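PDB 4G54: general Secretion Pathway Protein from Vibrio vulnificus, which probably binds peptidoglycan in the periplasm, as a domain of the EpsAB fusion protein of the type II secretion system. Local coordinates for residues M132-T137 with R198-V203; L154-N159 with L205-R210; E161-K164 with A170-M173; Q183-D188 with G192-A197. All coordinates share one frame; numbering follows the deposited sequence.

Contact 1. Residues M132-T137 with R198-V203; sequences MPLRET and RLQHMV
The side-chain amide of Q200 reaches from its helix to the backbone of L134 and makes two hydrogen bonds to that one residue. L134 N donates to Q200 OE1 (2.8 Å), in the carbonyl plane and on a lone pair. In return Q200 NE2 donates to L134 O (2.9 Å) along a nearly straight path, 174° at the hydrogen, with the acceptor only 1° out of the amide plane. Glutamine suits the place because it offers an acceptor and a donor side by side, matching the C=O and N-H of an extended residue; the pair of hydrogen bonds fixes the rotation of the amide. The same NE2 donates to L196 O one helical turn back, so both of its hydrogens are used in this largely buried setting.

The remaining contacts are van der Waals. Q200 CG points away from its own carbonyl carbon (chi1 -76°) and the chain then runs extended, which carries the amide across M132 at about a right angle. M132 CG lies 3.4 Å from Q200 NE2, while P133 CD comes to 3.1 Å from Q200 OE1. Having no N-H, proline leaves that oxygen to L134, whose CB and CG lie beside it, the leucine also crossing Q200 nearly at right angles.

Within the loop, R135 NE donates to M132 O (2.9 Å), and the other guanidinium nitrogens bind I59 O and S56 OG, which ties the loop to the chain at S56 and I59.

The contact fastens the chain leaving strand 125-131 to helix 193-202; M132 leans on Q61 of strand 60-66, and Q200 also touches L153 of helix 145-158.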
loop_
_atom_site.group_PDB
_atom_site.type_symbol
_atom_site.label_atom_id
_atom_site.label_comp_id
_atom_site.label_asym_id
_atom_site.label_seq_id
_atom_site.Cartn_x
_atom_site.Cartn_y
_atom_site.Cartn_z
ATOM N N MET A 132 0.035 2.011 -7.954
ATOM C CA MET A 132 -0.777 1.285 -8.975
ATOM C C MET A 132 -0.409 1.852 -10.312
ATOM O O MET A 132 -1.172 2.567 -10.920
ATOM C CB MET A 132 -2.286 1.405 -8.639
ATOM C CG MET A 132 -2.993 0.457 -9.640
ATOM S SD MET A 132 -4.742 0.444 -9.043
ATOM C CE MET A 132 -5.315 -0.615 -10.315
ATOM N N PRO A 133 0.747 1.472 -10.861
ATOM C CA PRO A 133 1.157 1.947 -12.182
ATOM C C PRO A 133 0.375 1.389 -13.353
ATOM O O PRO A 133 0.406 2.009 -14.434
ATOM C CB PRO A 133 2.593 1.480 -12.269
ATOM C CG PRO A 133 2.692 0.204 -11.440
ATOM C CD PRO A 133 1.815 0.694 -10.239
ATOM N N LEU A 134 -0.357 0.271 -13.129
ATOM C CA LEU A 134 -1.082 -0.375 -14.233
ATOM C C LEU A 134 -2.565 -0.161 -14.073
ATOM O O LEU A 134 -3.190 -0.692 -13.119
ATOM C CB LEU A 134 -0.789 -1.880 -14.343
ATOM C CG LEU A 134 0.695 -2.198 -14.357
ATOM C CD1 LEU A 134 0.893 -3.792 -14.558
ATOM C CD2 LEU A 134 1.330 -1.483 -15.609
ATOM N N ARG A 135 -3.111 0.703 -14.904
ATOM C CA ARG A 135 -4.504 1.139 -14.684
ATOM C C ARG A 135 -5.336 0.889 -15.915
ATOM O O ARG A 135 -6.480 1.378 -15.964
ATOM C CB ARG A 135 -4.551 2.672 -14.446
ATOM C CG ARG A 135 -3.709 3.082 -13.209
ATOM C CD ARG A 135 -4.513 3.506 -12.119
ATOM N NE ARG A 135 -3.677 4.022 -11.018
ATOM C CZ ARG A 135 -3.985 5.069 -10.306
ATOM N NH1 ARG A 135 -5.106 5.756 -10.599
ATOM N NH2 ARG A 135 -3.185 5.418 -9.251
ATOM N N GLU A 136 -4.772 0.176 -16.901
ATOM C CA GLU A 136 -5.523 -0.202 -18.110
ATOM C C GLU A 136 -5.393 -1.692 -18.419
ATOM O O GLU A 136 -4.355 -2.332 -18.080
ATOM C CB GLU A 136 -4.970 0.564 -19.324
ATOM C CG GLU A 136 -5.243 2.020 -19.099
ATOM C CD GLU A 136 -4.713 2.928 -20.205
ATOM O OE1 GLU A 136 -4.894 2.642 -21.403
ATOM O OE2 GLU A 136 -4.253 4.056 -19.853
ATOM N N THR A 137 -6.414 -2.251 -19.079
ATOM C CA THR A 137 -6.356 -3.673 -19.304
ATOM C C THR A 137 -5.234 -4.101 -20.216
ATOM O O THR A 137 -5.032 -3.477 -21.277
ATOM C CB THR A 137 -7.730 -4.089 -19.893
ATOM O OG1 THR A 137 -8.703 -3.829 -18.858
ATOM C CG2 THR A 137 -7.758 -5.538 -20.274
ATOM N N ARG A 198 -6.218 -6.394 -7.736
ATOM C CA ARG A 198 -5.737 -7.275 -6.686
ATOM C C ARG A 198 -4.234 -7.410 -6.691
ATOM O O ARG A 198 -3.633 -7.343 -5.625
ATOM C CB ARG A 198 -6.373 -8.623 -6.931
ATOM C CG ARG A 198 -6.038 -9.755 -5.866
ATOM C CD ARG A 198 -6.652 -9.407 -4.467
ATOM N NE ARG A 198 -8.120 -9.500 -4.595
ATOM C CZ ARG A 198 -8.860 -10.613 -4.686
ATOM N NH1 ARG A 198 -10.190 -10.561 -4.923
ATOM N NH2 ARG A 198 -8.334 -11.829 -4.599
ATOM N N LEU A 199 -3.624 -7.570 -7.894
ATOM C CA LEU A 199 -2.177 -7.769 -7.967
ATOM C C LEU A 199 -1.435 -6.576 -7.343
ATOM O O LEU A 199 -0.506 -6.750 -6.517
ATOM C CB LEU A 199 -1.778 -7.888 -9.460
ATOM C CG LEU A 199 -0.284 -8.041 -9.647
ATOM C CD1 LEU A 199 0.246 -9.380 -9.033
ATOM C CD2 LEU A 199 -0.084 -8.097 -11.164
ATOM N N GLN A 200 -1.901 -5.347 -7.693
ATOM C CA GLN A 200 -1.095 -4.201 -7.261
ATOM C C GLN A 200 -1.435 -3.780 -5.837
ATOM O O GLN A 200 -0.598 -3.146 -5.142
ATOM C CB GLN A 200 -1.364 -3.034 -8.231
ATOM C CG GLN A 200 -0.583 -3.361 -9.529
ATOM C CD GLN A 200 -1.062 -2.375 -10.614
ATOM O OE1 GLN A 200 -0.344 -1.445 -10.940
ATOM N NE2 GLN A 200 -2.296 -2.526 -11.110
ATOM N N HIS A 201 -2.613 -4.154 -5.292
ATOM C CA HIS A 201 -2.802 -3.897 -3.871
ATOM C C HIS A 201 -1.964 -4.887 -3.048
ATOM O O HIS A 201 -1.526 -4.544 -1.947
ATOM C CB HIS A 201 -4.313 -3.980 -3.573
ATOM C CG HIS A 201 -4.633 -3.655 -2.142
ATOM N ND1 HIS A 201 -4.852 -2.388 -1.644
ATOM C CD2 HIS A 201 -4.720 -4.513 -1.089
ATOM C CE1 HIS A 201 -5.070 -2.470 -0.329
ATOM N NE2 HIS A 201 -4.966 -3.738 0.033
ATOM N N MET A 202 -1.672 -6.095 -3.586
ATOM C CA MET A 202 -0.912 -7.090 -2.780
ATOM C C MET A 202 0.581 -6.841 -2.816
ATOM O O MET A 202 1.286 -7.021 -1.780
ATOM C CB MET A 202 -1.219 -8.491 -3.387
ATOM C CG MET A 202 -2.617 -9.089 -3.163
ATOM S SD MET A 202 -2.666 -10.686 -4.056
ATOM C CE MET A 202 -1.312 -11.537 -3.209
ATOM N N VAL A 203 1.117 -6.438 -3.999
ATOM C CA VAL A 203 2.606 -6.343 -4.102
ATOM C C VAL A 203 2.981 -5.074 -4.842
ATOM O O VAL A 203 2.206 -4.517 -5.614
ATOM C CB VAL A 203 3.271 -7.581 -4.861
ATOM C CG1 VAL A 203 3.107 -8.910 -4.048
ATOM C CG2 VAL A 203 2.706 -7.710 -6.233
#

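Contact 2. Residues L154-N159 with L205-R210; sequences LAKALN and LSEPWR
K156 and E207 approach from opposite directions, the lysine coming off helix 145-158 and the glutamate off the loop that follows helix 193-202. K156 does not stretch straight out: CG lies opposite the backbone N, but the chain then bends at each later torsion (chi2 92°), swinging the ammonium over the loop backbone. There NZ rests beside the glutamate stem, 3.8 Å from E207 CG, and its ion pair with E207 OE1 is long at 4.0 Å. A water spans the gap, accepting from K156 NZ (3.0 Å) and donating to E207 OE1 (3.1 Å). The direct hydrogen bond of this ammonium goes to S204 O, while E207 OE2 accepts from S204 N.

On its other flank E207 meets R210 side-on. R210 NE and NH2 both address E207 OE1 from the same face of the carboxylate. NH2 lies at 3.0 Å from OE1, above the carboxylate plane, and NE meets OE1 nearly in line with the C-O bond. The corner CH2 of W209 sits under the centre of the guanidinium face, 3.3 Å from its plane, while R210 CG lies over the indole face, toward its rim; arginine thus offers both an ion-pair partner and a long stem for the tryptophan. Two cations sharing one acid should favour its charged form.

This is a solvent-facing salt-bridge network of K156, E207 and R210, joining the loop to a helix of the putative peptidoglycan-binding domain, just before that helix ends in a Schellman motif at N159.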
loop_
_atom_site.group_PDB
_atom_site.type_symbol
_atom_site.label_atom_id
_atom_site.label_comp_id
_atom_site.label_asym_id
_atom_site.label_seq_id
_atom_site.Cartn_x
_atom_site.Cartn_y
_atom_site.Cartn_z
ATOM N N LEU A 154 3.875 -9.950 -11.218
ATOM C CA LEU A 154 3.334 -11.348 -11.073
ATOM C C LEU A 154 4.384 -12.227 -10.458
ATOM O O LEU A 154 4.038 -13.070 -9.606
ATOM C CB LEU A 154 2.993 -11.982 -12.439
ATOM C CG LEU A 154 1.717 -11.500 -12.979
ATOM C CD1 LEU A 154 1.623 -11.933 -14.491
ATOM C CD2 LEU A 154 0.532 -12.219 -12.146
ATOM N N ALA A 155 5.659 -12.083 -10.829
ATOM C CA ALA A 155 6.722 -12.896 -10.204
ATOM C C ALA A 155 6.828 -12.597 -8.719
ATOM O O ALA A 155 7.009 -13.498 -7.894
ATOM C CB ALA A 155 8.064 -12.639 -10.936
ATOM N N LYS A 156 6.590 -11.331 -8.358
ATOM C CA LYS A 156 6.673 -11.009 -6.943
ATOM C C LYS A 156 5.482 -11.659 -6.171
ATOM O O LYS A 156 5.658 -12.159 -5.008
ATOM C CB LYS A 156 6.628 -9.465 -6.755
ATOM C CG LYS A 156 6.829 -9.006 -5.315
ATOM C CD LYS A 156 8.316 -8.712 -4.977
ATOM C CE LYS A 156 8.689 -7.220 -5.162
ATOM N NZ LYS A 156 8.740 -6.323 -3.932
ATOM N N ALA A 157 4.267 -11.608 -6.711
ATOM C CA ALA A 157 3.143 -12.160 -6.048
ATOM C C ALA A 157 3.194 -13.670 -5.954
ATOM O O ALA A 157 2.882 -14.243 -4.883
ATOM C CB ALA A 157 1.908 -11.751 -6.765
ATOM N N LEU A 158 3.693 -14.290 -7.015
ATOM C CA LEU A 158 3.753 -15.744 -7.062
ATOM C C LEU A 158 5.006 -16.298 -6.403
ATOM O O LEU A 158 5.166 -17.521 -6.283
ATOM C CB LEU A 158 3.670 -16.266 -8.520
ATOM C CG LEU A 158 2.365 -15.875 -9.234
ATOM C CD1 LEU A 158 2.465 -16.476 -10.635
ATOM C CD2 LEU A 158 1.111 -16.481 -8.568
ATOM N N ASN A 159 5.920 -15.393 -5.997
ATOM C CA ASN A 159 7.191 -15.795 -5.427
ATOM C C ASN A 159 7.986 -16.701 -6.340
ATOM O O ASN A 159 8.572 -17.758 -5.864
ATOM C CB ASN A 159 7.031 -16.365 -4.037
ATOM C CG ASN A 159 7.981 -15.733 -3.137
ATOM O OD1 ASN A 159 7.594 -14.801 -2.399
ATOM N ND2 ASN A 159 9.266 -16.069 -3.287
ATOM N N LEU A 205 6.549 -2.941 -6.811
ATOM C CA LEU A 205 7.970 -3.143 -7.355
ATOM C C LEU A 205 9.040 -2.852 -6.305
ATOM O O LEU A 205 10.106 -3.493 -6.354
ATOM C CB LEU A 205 8.221 -2.231 -8.549
ATOM C CG LEU A 205 7.308 -2.426 -9.789
ATOM C CD1 LEU A 205 7.563 -1.357 -10.882
ATOM C CD2 LEU A 205 7.440 -3.855 -10.395
ATOM N N SER A 206 8.797 -1.896 -5.408
ATOM C CA SER A 206 9.686 -1.778 -4.236
ATOM C C SER A 206 8.841 -1.463 -3.017
ATOM O O SER A 206 7.831 -0.741 -3.112
ATOM C CB SER A 206 10.840 -0.770 -4.418
ATOM O OG SER A 206 11.922 -0.984 -3.438
ATOM N N GLU A 207 9.319 -1.981 -1.880
ATOM C CA GLU A 207 8.573 -1.865 -0.622
ATOM C C GLU A 207 9.563 -1.367 0.433
ATOM O O GLU A 207 10.028 -2.102 1.307
ATOM C CB GLU A 207 7.953 -3.236 -0.291
ATOM C CG GLU A 207 7.183 -3.826 -1.511
ATOM C CD GLU A 207 6.448 -5.111 -1.193
ATOM O OE1 GLU A 207 7.003 -5.862 -0.363
ATOM O OE2 GLU A 207 5.353 -5.364 -1.796
ATOM N N PRO A 208 10.001 -0.095 0.281
ATOM C CA PRO A 208 10.995 0.364 1.212
ATOM C C PRO A 208 10.545 0.331 2.642
ATOM O O PRO A 208 11.386 0.397 3.554
ATOM C CB PRO A 208 11.390 1.775 0.701
ATOM C CG PRO A 208 10.473 2.027 -0.407
ATOM C CD PRO A 208 9.487 0.985 -0.566
ATOM N N TRP A 209 9.225 0.289 2.878
ATOM C CA TRP A 209 8.726 0.301 4.252
ATOM C C TRP A 209 9.133 -0.928 5.053
ATOM O O TRP A 209 9.066 -0.915 6.305
ATOM C CB TRP A 209 7.137 0.464 4.227
ATOM C CG TRP A 209 6.403 -0.552 3.360
ATOM C CD1 TRP A 209 5.981 -0.424 2.014
ATOM C CD2 TRP A 209 6.002 -1.864 3.762
ATOM N NE1 TRP A 209 5.401 -1.602 1.602
ATOM C CE2 TRP A 209 5.343 -2.485 2.653
ATOM C CE3 TRP A 209 6.064 -2.545 4.973
ATOM C CZ2 TRP A 209 4.780 -3.747 2.733
ATOM C CZ3 TRP A 209 5.500 -3.803 5.031
ATOM C CH2 TRP A 209 4.869 -4.382 3.934
ATOM N N ARG A 210 9.501 -2.003 4.356
ATOM C CA ARG A 210 9.883 -3.243 5.052
ATOM C C ARG A 210 11.186 -2.962 5.823
ATOM O O ARG A 210 11.504 -3.722 6.752
ATOM C CB ARG A 210 10.161 -4.350 4.053
ATOM C CG ARG A 210 8.809 -4.762 3.399
ATOM C CD ARG A 210 8.904 -6.120 2.688
ATOM N NE ARG A 210 7.622 -6.446 2.018
ATOM C CZ ARG A 210 6.577 -7.046 2.566
ATOM N NH1 ARG A 210 6.526 -7.352 3.879
ATOM N NH2 ARG A 210 5.502 -7.275 1.790
HETATM O O HOH W 1 9.951 -6.545 -1.147
#

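Contact 3. Residues E161-K164 with A170-M173; sequences EPLK and AELM
E171, in the first turn of helix 170-182, meets L163 with the stem and head of its side chain. Its CG lies opposite the backbone N (chi1 -174°) and the chain continues extended, so that it runs obliquely across the end of the leucine. L163 CD2 lies 3.5 Å from E171 CD, with both carboxylate oxygens at 3.7 Å from that methyl: the group rests against a hydrocarbon tip and makes no polar bond to it. A long acidic side chain fits here because its aliphatic part can cover a leucine at the surface while its charged head stays exposed.

L163 belongs to the loop joining the first two helices of the putative peptidoglycan-binding domain, 145-158 and 170-182, whose three-helix fold is completed by helix 193-202. The loop is held against the first of these helices by D151, whose OD1 accepts a hydrogen bond from L163 N.

L172 follows, and it is met mainly by L163 CD1, a methyl that also touches the E171 stem. L163 CD1 packs over the backbone, 3.7 Å from L172 N, and also reaches the methyl L172 CD1 at 4.1 Å. The fork of L163 lets CD2 meet the carboxylate while CD1 meets L172 and the glutamate stem. L172 turns its CG opposite the backbone N, and its buried side chain also touches I147. L172 N itself donates to N169 OD1, just ahead of the helix.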
loop_
_atom_site.group_PDB
_atom_site.type_symbol
_atom_site.label_atom_id
_atom_site.label_comp_id
_atom_site.label_asym_id
_atom_site.label_seq_id
_atom_site.Cartn_x
_atom_site.Cartn_y
_atom_site.Cartn_z
ATOM N N GLU A 161 9.936 -16.701 -10.708
ATOM C CA GLU A 161 10.817 -15.885 -11.593
ATOM C C GLU A 161 10.045 -15.211 -12.690
ATOM O O GLU A 161 9.112 -15.781 -13.252
ATOM C CB GLU A 161 11.885 -16.833 -12.212
ATOM C CG GLU A 161 12.785 -17.464 -11.124
ATOM C CD GLU A 161 13.622 -16.395 -10.453
ATOM O OE1 GLU A 161 14.110 -15.508 -11.179
ATOM O OE2 GLU A 161 13.755 -16.369 -9.198
ATOM N N PRO A 162 10.428 -13.960 -13.028
ATOM C CA PRO A 162 9.808 -13.319 -14.187
ATOM C C PRO A 162 10.269 -13.875 -15.504
ATOM O O PRO A 162 11.335 -14.580 -15.534
ATOM C CB PRO A 162 10.248 -11.852 -14.070
ATOM C CG PRO A 162 11.503 -11.879 -13.258
ATOM C CD PRO A 162 11.385 -13.087 -12.297
ATOM N N LEU A 163 9.453 -13.674 -16.549
ATOM C CA LEU A 163 9.840 -14.097 -17.873
ATOM C C LEU A 163 10.867 -13.156 -18.497
ATOM O O LEU A 163 11.549 -13.613 -19.484
ATOM C CB LEU A 163 8.618 -14.124 -18.836
ATOM C CG LEU A 163 7.516 -15.056 -18.306
ATOM C CD1 LEU A 163 6.437 -14.999 -19.343
ATOM C CD2 LEU A 163 8.002 -16.534 -18.179
ATOM N N LYS A 164 10.998 -11.901 -17.996
ATOM C CA LYS A 164 11.812 -10.842 -18.708
ATOM C C LYS A 164 11.237 -10.633 -20.103
ATOM O O LYS A 164 11.965 -10.639 -21.113
ATOM C CB LYS A 164 13.321 -11.111 -18.741
ATOM C CG LYS A 164 13.785 -11.260 -17.262
ATOM C CD LYS A 164 15.346 -11.391 -17.211
ATOM C CE LYS A 164 15.781 -12.100 -15.908
ATOM N NZ LYS A 164 17.324 -12.214 -15.806
ATOM N N ALA A 170 1.962 -16.118 -24.742
ATOM C CA ALA A 170 1.134 -17.218 -24.256
ATOM C C ALA A 170 1.549 -17.613 -22.859
ATOM O O ALA A 170 0.681 -17.943 -22.024
ATOM C CB ALA A 170 1.213 -18.421 -25.270
ATOM N N GLU A 171 2.847 -17.562 -22.570
ATOM C CA GLU A 171 3.297 -18.003 -21.244
ATOM C C GLU A 171 2.919 -16.963 -20.187
ATOM O O GLU A 171 2.466 -17.313 -19.074
ATOM C CB GLU A 171 4.796 -18.238 -21.285
ATOM C CG GLU A 171 5.235 -18.852 -19.942
ATOM C CD GLU A 171 6.671 -19.319 -19.878
ATOM O OE1 GLU A 171 7.457 -18.989 -20.833
ATOM O OE2 GLU A 171 7.018 -20.032 -18.878
ATOM N N LEU A 172 2.964 -15.663 -20.531
ATOM C CA LEU A 172 2.520 -14.662 -19.536
ATOM C C LEU A 172 1.040 -14.860 -19.269
ATOM O O LEU A 172 0.574 -14.658 -18.126
ATOM C CB LEU A 172 2.825 -13.228 -20.049
ATOM C CG LEU A 172 2.721 -12.172 -18.898
ATOM C CD1 LEU A 172 3.786 -12.347 -17.782
ATOM C CD2 LEU A 172 2.882 -10.765 -19.486
ATOM N N MET A 173 0.277 -15.166 -20.333
ATOM C CA MET A 173 -1.164 -15.414 -20.157
ATOM C C MET A 173 -1.398 -16.588 -19.141
ATOM O O MET A 173 -2.300 -16.460 -18.269
ATOM C CB MET A 173 -1.818 -15.704 -21.525
ATOM C CG MET A 173 -3.314 -15.721 -21.388
ATOM S SD MET A 173 -4.017 -15.849 -23.103
ATOM C CE MET A 173 -5.761 -16.025 -22.615
#

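Contact 4. Residues Q183-D188 with G192-A197; sequences QAMTED and GQRTLA
M185 lays its side chain over R194. M185 CG sits 3.8 Å above one face of the guanidinium, displaced toward the rim, and the sulfur M185 SD lies 3.8 Å from R194 CG, so the CG methylene lies over the head and the sulfur against the stem. An unbranched, polarisable chain suits such a cover, and arginine runs extended from CG to NE beneath it, at a slant to the methionine. R194 CG stands opposite its backbone N (chi1 -170°), which sends the extended chain toward the loop, under M185. The terminal methyl of M185 is directed toward T195, although its modelled position is doubtful.

Beyond this cover, waters do the polar work. One is shared by A184 O (2.8 Å) and R194 NH2 (2.9 Å). A second joins A184 O to R194 NH1, and a third accepts from T186 N (3.1 Å) and from R194 NH2 (2.8 Å). The first and third lie in the guanidinium plane, at its edge. The loop and the arginine therefore communicate through solvent and make no direct hydrogen bond.

Farther out, A184 is held at positive phi as the C-prime residue of a Schellman motif: M185 N returns to Q180 O and A184 N to R181 O, ending helix 170-182 and turning the chain toward R194. Q180 NE2 also binds T195 OG1 and D188 OD1, tying the next helix to the loop.

Chemically, then, the cation is covered on one face by a methylene yet stays hydrated through NH1 and NH2, and its charge is relayed to A184 O and T186 N by water in place of a direct bond.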
loop_
_atom_site.group_PDB
_atom_site.type_symbol
_atom_site.label_atom_id
_atom_site.label_comp_id
_atom_site.label_asym_id
_atom_site.label_seq_id
_atom_site.Cartn_x
_atom_site.Cartn_y
_atom_site.Cartn_z
ATOM N N GLN A 183 -6.115 -16.425 -6.573
ATOM C CA GLN A 183 -6.921 -15.338 -5.947
ATOM C C GLN A 183 -8.458 -15.523 -6.100
ATOM O O GLN A 183 -9.213 -14.575 -5.827
ATOM C CB GLN A 183 -6.414 -14.022 -6.591
ATOM C CG GLN A 183 -4.981 -13.697 -6.099
ATOM C CD GLN A 183 -4.905 -13.523 -4.603
ATOM O OE1 GLN A 183 -4.040 -14.221 -3.963
ATOM N NE2 GLN A 183 -5.766 -12.761 -3.977
ATOM N N ALA A 184 -8.879 -16.692 -6.577
ATOM C CA ALA A 184 -10.332 -17.038 -6.683
ATOM C C ALA A 184 -11.056 -16.063 -7.569
ATOM O O ALA A 184 -12.172 -15.565 -7.234
ATOM C CB ALA A 184 -10.932 -17.041 -5.239
ATOM N N MET A 185 -10.483 -15.755 -8.730
ATOM C CA MET A 185 -11.061 -14.830 -9.692
ATOM C C MET A 185 -11.186 -15.612 -11.023
ATOM O O MET A 185 -10.438 -16.575 -11.269
ATOM C CB MET A 185 -10.084 -13.602 -9.892
ATOM C CG MET A 185 -9.861 -12.857 -8.529
ATOM S SD MET A 185 -8.924 -11.290 -8.770
ATOM C CE MET A 185 -8.706 -11.603 -10.145
ATOM N N THR A 186 -11.986 -15.131 -11.988
ATOM C CA THR A 186 -12.168 -15.811 -13.227
ATOM C C THR A 186 -10.800 -15.998 -13.945
ATOM O O THR A 186 -10.081 -14.975 -14.055
ATOM C CB THR A 186 -13.111 -15.034 -14.081
ATOM O OG1 THR A 186 -14.396 -15.098 -13.403
ATOM C CG2 THR A 186 -13.267 -15.637 -15.543
ATOM N N GLU A 187 -10.516 -17.225 -14.467
ATOM C CA GLU A 187 -9.158 -17.510 -14.979
ATOM C C GLU A 187 -9.207 -17.285 -16.517
ATOM O O GLU A 187 -8.988 -18.261 -17.295
ATOM C CB GLU A 187 -8.851 -18.939 -14.608
ATOM C CG GLU A 187 -8.714 -19.125 -13.108
ATOM C CD GLU A 187 -8.932 -20.586 -12.725
ATOM O OE1 GLU A 187 -8.375 -21.484 -13.470
ATOM O OE2 GLU A 187 -9.744 -20.894 -11.773
ATOM N N ASP A 188 -9.480 -16.015 -16.899
ATOM C CA ASP A 188 -9.518 -15.718 -18.331
ATOM C C ASP A 188 -8.193 -15.335 -18.941
ATOM O O ASP A 188 -8.123 -15.203 -20.149
ATOM C CB ASP A 188 -10.582 -14.657 -18.598
ATOM C CG ASP A 188 -10.324 -13.353 -17.948
ATOM O OD1 ASP A 188 -9.231 -13.099 -17.440
ATOM O OD2 ASP A 188 -11.309 -12.486 -17.903
ATOM N N GLY A 192 -7.246 -7.622 -16.448
ATOM C CA GLY A 192 -8.239 -6.516 -16.456
ATOM C C GLY A 192 -8.354 -5.881 -15.087
ATOM O O GLY A 192 -7.466 -6.032 -14.258
ATOM N N GLN A 193 -9.428 -5.107 -14.856
ATOM C CA GLN A 193 -9.475 -4.329 -13.656
ATOM C C GLN A 193 -9.394 -5.207 -12.410
ATOM O O GLN A 193 -8.607 -4.800 -11.529
ATOM C CB GLN A 193 -10.862 -3.646 -13.713
ATOM C CG GLN A 193 -11.056 -2.652 -12.519
ATOM C CD GLN A 193 -11.512 -3.334 -11.206
ATOM O OE1 GLN A 193 -11.049 -2.970 -10.070
ATOM N NE2 GLN A 193 -12.360 -4.296 -11.347
ATOM N N ARG A 194 -10.196 -6.281 -12.302
ATOM C CA ARG A 194 -10.226 -6.981 -10.989
ATOM C C ARG A 194 -8.809 -7.620 -10.730
ATOM O O ARG A 194 -8.307 -7.560 -9.601
ATOM C CB ARG A 194 -11.279 -8.040 -11.001
ATOM C CG ARG A 194 -11.441 -8.565 -9.578
ATOM C CD ARG A 194 -12.427 -9.744 -9.633
ATOM N NE ARG A 194 -12.730 -10.049 -8.203
ATOM C CZ ARG A 194 -13.339 -11.159 -7.776
ATOM N NH1 ARG A 194 -13.611 -11.297 -6.449
ATOM N NH2 ARG A 194 -13.712 -12.092 -8.599
ATOM N N THR A 195 -8.199 -8.145 -11.798
ATOM C CA THR A 195 -6.943 -8.881 -11.678
ATOM C C THR A 195 -5.814 -7.896 -11.371
ATOM O O THR A 195 -5.019 -8.135 -10.432
ATOM C CB THR A 195 -6.649 -9.550 -12.990
ATOM O OG1 THR A 195 -7.741 -10.505 -13.203
ATOM C CG2 THR A 195 -5.319 -10.327 -12.978
ATOM N N LEU A 196 -5.723 -6.797 -12.126
ATOM C CA LEU A 196 -4.626 -5.792 -11.835
ATOM C C LEU A 196 -4.871 -5.054 -10.497
ATOM O O LEU A 196 -3.860 -4.741 -9.812
ATOM C CB LEU A 196 -4.542 -4.793 -12.968
ATOM C CG LEU A 196 -3.937 -5.381 -14.288
ATOM C CD1 LEU A 196 -3.987 -4.291 -15.420
ATOM C CD2 LEU A 196 -2.462 -5.846 -14.088
ATOM N N ALA A 197 -6.139 -4.856 -10.068
ATOM C CA ALA A 197 -6.350 -4.197 -8.796
ATOM C C ALA A 197 -5.877 -5.108 -7.667
ATOM O O ALA A 197 -5.202 -4.580 -6.765
ATOM C CB ALA A 197 -7.819 -3.811 -8.584
HETATM O O HOH W 2 -14.692 -14.787 -8.081
HETATM O O HOH W 3 -13.852 -14.143 -5.145
HETATM O O HOH W 4 -13.635 -12.623 -11.385
#

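Contacts 2, 3 and 4 involve in turn the helices 145-158, 170-182 and 193-202 of the putative peptidoglycan-binding domain, and contact 1 ties the last of these to the loop leaving the strand 125-131. Contacts 1 and 4 share that helix, with centres about 10 Å apart, and R198 NH2 probably bonds Q183 O (3.1 Å). Contact 1 also packs on contact 2, where L199 CD1 meets A157 CB at 3.7 Å. Contact 3 is nested in the loop closed by contact 2; A155 CB lies 3.4 Å from P162 N. Contacts 3 and 4 meet where M173 CE approaches D188 O (3.5 Å).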